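Local coordinates for uncharacterized protein BF1531 (Bacteroides fragilis, PDB 3SLR), which is of unknown function, but its N-terminal part, present here, binds magnesium in a phosphatase domain and may hydrolyse ester bonds, at residues I196-S199 against L200-P204; K103-D106 against D107-F111. One frame throughout, in Å; residues are numbered along the deposited sequence.

Contact 1 of 2, residues I196-S199 against L200-P204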
loop_
_atom_site.group_PDB
_atom_site.type_symbol
_atom_site.label_atom_id
_atom_site.label_comp_id
_atom_site.label_asym_id
_atom_site.label_seq_id
_atom_site.Cartn_x
_atom_site.Cartn_y
_atom_site.Cartn_z
ATOM N N ILE A 196 -6.961 -3.848 22.072
ATOM C CA ILE A 196 -6.223 -3.850 20.810
ATOM C C ILE A 196 -7.149 -4.318 19.688
ATOM O O ILE A 196 -7.718 -5.402 19.769
ATOM C CB ILE A 196 -4.985 -4.758 20.876
ATOM C CG1 ILE A 196 -4.050 -4.298 21.998
ATOM C CG2 ILE A 196 -4.245 -4.767 19.531
ATOM C CD1 ILE A 196 -2.817 -5.170 22.161
ATOM N N ILE A 197 -7.289 -3.496 18.648
ATOM C CA ILE A 197 -8.313 -3.709 17.626
ATOM C C ILE A 197 -7.773 -4.402 16.384
ATOM O O ILE A 197 -8.540 -4.905 15.567
ATOM C CB ILE A 197 -9.005 -2.372 17.224
ATOM C CG1 ILE A 197 -10.387 -2.640 16.611
ATOM C CG2 ILE A 197 -8.130 -1.549 16.297
ATOM C CD1 ILE A 197 -11.468 -2.764 17.657
ATOM N N LEU A 198 -6.452 -4.430 16.239
ATOM C CA LEU A 198 -5.837 -5.130 15.112
ATOM C C LEU A 198 -5.238 -6.458 15.563
ATOM O O LEU A 198 -4.625 -6.539 16.622
ATOM C CB LEU A 198 -4.737 -4.271 14.476
ATOM C CG LEU A 198 -5.195 -2.979 13.789
ATOM C CD1 LEU A 198 -3.996 -2.083 13.471
ATOM C CD2 LEU A 198 -5.979 -3.293 12.532
ATOM N N SER A 199 -5.406 -7.497 14.751
ATOM C CA SER A 199 -4.830 -8.800 15.074
ATOM C C SER A 199 -3.307 -8.779 14.926
ATOM O O SER A 199 -2.739 -7.905 14.267
ATOM C CB SER A 199 -5.424 -9.888 14.180
ATOM O OG SER A 199 -4.981 -9.701 12.846
ATOM N N LEU A 200 -2.650 -9.760 15.531
ATOM C CA LEU A 200 -1.195 -9.844 15.500
ATOM C C LEU A 200 -0.670 -9.874 14.075
ATOM O O LEU A 200 0.376 -9.285 13.771
ATOM C CB LEU A 200 -0.717 -11.087 16.258
ATOM C CG LEU A 200 0.796 -11.323 16.306
ATOM C CD1 LEU A 200 1.513 -10.111 16.869
ATOM C CD2 LEU A 200 1.119 -12.567 17.130
ATOM N N ASP A 201 -1.396 -10.557 13.194
ATOM C CA ASP A 201 -0.942 -10.705 11.820
ATOM C C ASP A 201 -1.307 -9.502 10.961
ATOM O O ASP A 201 -0.715 -9.283 9.905
ATOM C CB ASP A 201 -1.464 -12.007 11.226
ATOM C CG ASP A 201 -0.837 -13.221 11.877
ATOM O OD1 ASP A 201 0.406 -13.241 12.026
ATOM O OD2 ASP A 201 -1.583 -14.145 12.257
ATOM N N ALA A 202 -2.263 -8.709 11.428
ATOM C CA ALA A 202 -2.636 -7.484 10.734
ATOM C C ALA A 202 -1.668 -6.352 11.037
ATOM O O ALA A 202 -1.472 -5.460 10.210
ATOM C CB ALA A 202 -4.046 -7.072 11.103
ATOM N N LEU A 203 -1.077 -6.376 12.228
ATOM C CA LEU A 203 -0.215 -5.278 12.671
ATOM C C LEU A 203 0.907 -4.914 11.687
ATOM O O LEU A 203 1.060 -3.746 11.344
ATOM C CB LEU A 203 0.347 -5.531 14.078
ATOM C CG LEU A 203 -0.567 -5.230 15.267
ATOM C CD1 LEU A 203 -0.046 -5.929 16.515
ATOM C CD2 LEU A 203 -0.686 -3.722 15.495
ATOM N N PRO A 204 1.680 -5.908 11.210
ATOM C CA PRO A 204 2.764 -5.583 10.270
ATOM C C PRO A 204 2.257 -5.106 8.913
ATOM O O PRO A 204 2.982 -4.411 8.208
ATOM C CB PRO A 204 3.495 -6.915 10.081
ATOM C CG PRO A 204 2.972 -7.832 11.104
ATOM C CD PRO A 204 1.651 -7.336 11.565
#

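Contact 2 of 2, residues K103-D106 against D107-F111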
loop_
_atom_site.group_PDB
_atom_site.type_symbol
_atom_site.label_atom_id
_atom_site.label_comp_id
_atom_site.label_asym_id
_atom_site.label_seq_id
_atom_site.Cartn_x
_atom_site.Cartn_y
_atom_site.Cartn_z
ATOM N N LYS A 103 -25.833 13.120 11.771
ATOM C CA LYS A 103 -24.701 14.036 11.773
ATOM C C LYS A 103 -23.382 13.318 12.051
ATOM O O LYS A 103 -22.360 13.971 12.253
ATOM C CB LYS A 103 -24.901 15.128 12.834
ATOM C CG LYS A 103 -26.041 16.090 12.532
ATOM C CD LYS A 103 -26.257 17.072 13.667
ATOM C CE LYS A 103 -27.451 17.978 13.389
ATOM N NZ LYS A 103 -27.970 18.620 14.636
ATOM N N LEU A 104 -23.401 11.986 12.078
ATOM C CA LEU A 104 -22.201 11.219 12.438
ATOM C C LEU A 104 -21.032 11.564 11.520
ATOM O O LEU A 104 -19.969 11.988 11.970
ATOM C CB LEU A 104 -22.470 9.711 12.371
ATOM C CG LEU A 104 -21.354 8.825 12.947
ATOM C CD1 LEU A 104 -21.338 8.907 14.463
ATOM C CD2 LEU A 104 -21.519 7.388 12.503
ATOM N N ALA A 105 -21.223 11.365 10.224
ATOM C CA ALA A 105 -20.169 11.671 9.268
ATOM C C ALA A 105 -19.774 13.144 9.304
ATOM O O ALA A 105 -18.587 13.472 9.355
ATOM C CB ALA A 105 -20.579 11.264 7.864
ATOM N N ASP A 106 -20.770 14.028 9.263
ATOM C CA ASP A 106 -20.496 15.468 9.251
ATOM C C ASP A 106 -19.648 15.914 10.443
ATOM O O ASP A 106 -18.704 16.679 10.285
ATOM C CB ASP A 106 -21.798 16.274 9.215
ATOM C CG ASP A 106 -22.508 16.190 7.872
ATOM O OD1 ASP A 106 -21.832 15.954 6.848
ATOM O OD2 ASP A 106 -23.745 16.377 7.847
ATOM N N ASP A 107 -19.985 15.437 11.633
ATOM C CA ASP A 107 -19.235 15.825 12.826
ATOM C C ASP A 107 -17.783 15.349 12.777
ATOM O O ASP A 107 -16.858 16.085 13.144
ATOM C CB ASP A 107 -19.908 15.291 14.094
ATOM C CG ASP A 107 -21.215 16.008 14.419
ATOM O OD1 ASP A 107 -21.494 17.076 13.826
ATOM O OD2 ASP A 107 -21.960 15.504 15.285
ATOM N N ARG A 108 -17.593 14.107 12.342
ATOM C CA ARG A 108 -16.261 13.525 12.256
ATOM C C ARG A 108 -15.476 14.294 11.200
ATOM O O ARG A 108 -14.311 14.652 11.417
ATOM C CB ARG A 108 -16.365 12.029 11.914
ATOM C CG ARG A 108 -15.029 11.291 11.765
ATOM C CD ARG A 108 -14.099 11.492 12.967
ATOM N NE ARG A 108 -14.713 11.244 14.287
ATOM C CZ ARG A 108 -14.694 10.076 14.936
ATOM N NH1 ARG A 108 -14.142 9.001 14.388
ATOM N NH2 ARG A 108 -15.254 9.971 16.136
ATOM N N LEU A 109 -16.132 14.591 10.080
ATOM C CA LEU A 109 -15.494 15.352 9.005
ATOM C C LEU A 109 -15.096 16.745 9.490
ATOM O O LEU A 109 -14.031 17.239 9.147
ATOM C CB LEU A 109 -16.399 15.443 7.775
ATOM C CG LEU A 109 -16.599 14.141 6.996
ATOM C CD1 LEU A 109 -17.786 14.271 6.075
ATOM C CD2 LEU A 109 -15.332 13.828 6.195
ATOM N N ASP A 110 -15.945 17.371 10.300
ATOM C CA ASP A 110 -15.593 18.658 10.887
ATOM C C ASP A 110 -14.318 18.548 11.727
ATOM O O ASP A 110 -13.445 19.422 11.666
ATOM C CB ASP A 110 -16.743 19.215 11.739
ATOM C CG ASP A 110 -17.878 19.787 10.894
ATOM O OD1 ASP A 110 -17.674 20.011 9.681
ATOM O OD2 ASP A 110 -18.975 20.024 11.454
ATOM N N PHE A 111 -14.207 17.486 12.522
ATOM C CA PHE A 111 -13.018 17.329 13.345
ATOM C C PHE A 111 -11.783 17.149 12.464
ATOM O O PHE A 111 -10.720 17.721 12.731
ATOM C CB PHE A 111 -13.121 16.148 14.305
ATOM C CG PHE A 111 -11.848 15.913 15.061
ATOM C CD1 PHE A 111 -11.480 16.765 16.093
ATOM C CD2 PHE A 111 -10.992 14.885 14.706
ATOM C CE1 PHE A 111 -10.285 16.582 16.776
ATOM C CE2 PHE A 111 -9.791 14.692 15.384
ATOM C CZ PHE A 111 -9.439 15.544 16.424
#

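Contact 1 of 2, residues I196-S199 against L200-P204
Leu200 follows Ser199 directly and opens the turn that leads from the loop after helix 188-194 into helix 203-217. Its CB touches the Ser199 carbonyl carbon, and the residue is exposed. Asp201 continues the turn, and its CB is directed away from residues 196-199. Both residues have helical backbone angles.

Ala202 is where the chain closes back on Ser199. Its N lies 3.2 Å from Ser199 OG and is hydrogen-bonded to it. A second, weak bond runs from the same N-H to Ser199 O. Ser199 chi1 of 69° sets OG between the backbone N and the carbonyl carbon, on the side facing Ala202. There OG also sits 3.3 Å from Ala202 CB. OG has a further hydrogen-bond partner in Phe184 O. On the apolar side, Ala202 CB is 4.4 Å from Leu198 CB.

Leu203 N bonds to Ser199 O at 3.0 Å, and the donor approaches nearly along the C=O axis. Leu203 CG rests 3.6 Å from the same oxygen. Leu203 CD2 meets Leu198 CD1 at 4.2 Å, a loose apolar touch. Leu203 then packs on Leu35 and Leu36 of helix 34-46.

Ser199 thus serves the turn with both its oxygens, OG accepting from Ala202 and O from Leu203. This is an ST motif at the entry to helix 203-217. Its buried hydroxyl also ties the turn to the backbone at Phe184.

Contact 2 of 2, residues K103-D106 against D107-F111
This is a local contact within the first turns of helix 104-118, between residues one helical turn apart, on the outer part of the FkbH-type N-terminal domain. Lys103 is the N-cap residue, and its carbonyl O accepts the first bond of the series, from Asp107 N at 2.9 Å. Arg108 N to Leu104 O, Leu109 N to Ala105 O and Asp110 N to Asp106 O follow in i to i+4 order. Leu109 N lies 2.8 Å from Ala105 O, with an N-H...O angle of 163°.

Side chains lie alongside this ladder. Asp107 turns its CG beside its own backbone N (chi1 -71°). The carboxylate thereby lies back along the first turn, with OD2 3.8 Å from Lys103 CB. Lys103 NZ leads away and stays 6.7 Å from Asp107 OD1. Leu109 folds back over Ala105, its CG 3.2 Å from Ala105 O, and the side chain also packs on helix 147-164. Asp106 OD1 forms a salt bridge with Lys153 of that helix.

Backbone bonding therefore carries the contact. Asp106 and Asp107, near the helix start, probably gain from its partial positive charge, though Asp107 OD2 also lies 3.4 Å from the acceptor Lys103 O.

Both contacts concern helix beginnings in the FkbH-type domain, but at different depths. Contact 1 is mostly buried and contact 2 only partly so. Their centres are 27 Å apart, and their nearest atoms about 12 Å, with no touch. The helices differ too: 203-217 in contact 1, 104-118 in contact 2. Contact 1 relies on one serine, whose side chain joins its backbone in the bonding. Leu203 packs on helix 34-46 and Leu198 on Phe83 of strand 79-83. Contact 2 is a regular run of backbone bonds, with Asp107 and Asp110 exposed, Asp106 paired with Lys153, and Leu104 and Leu109 buried. Both lie away from the magnesium site.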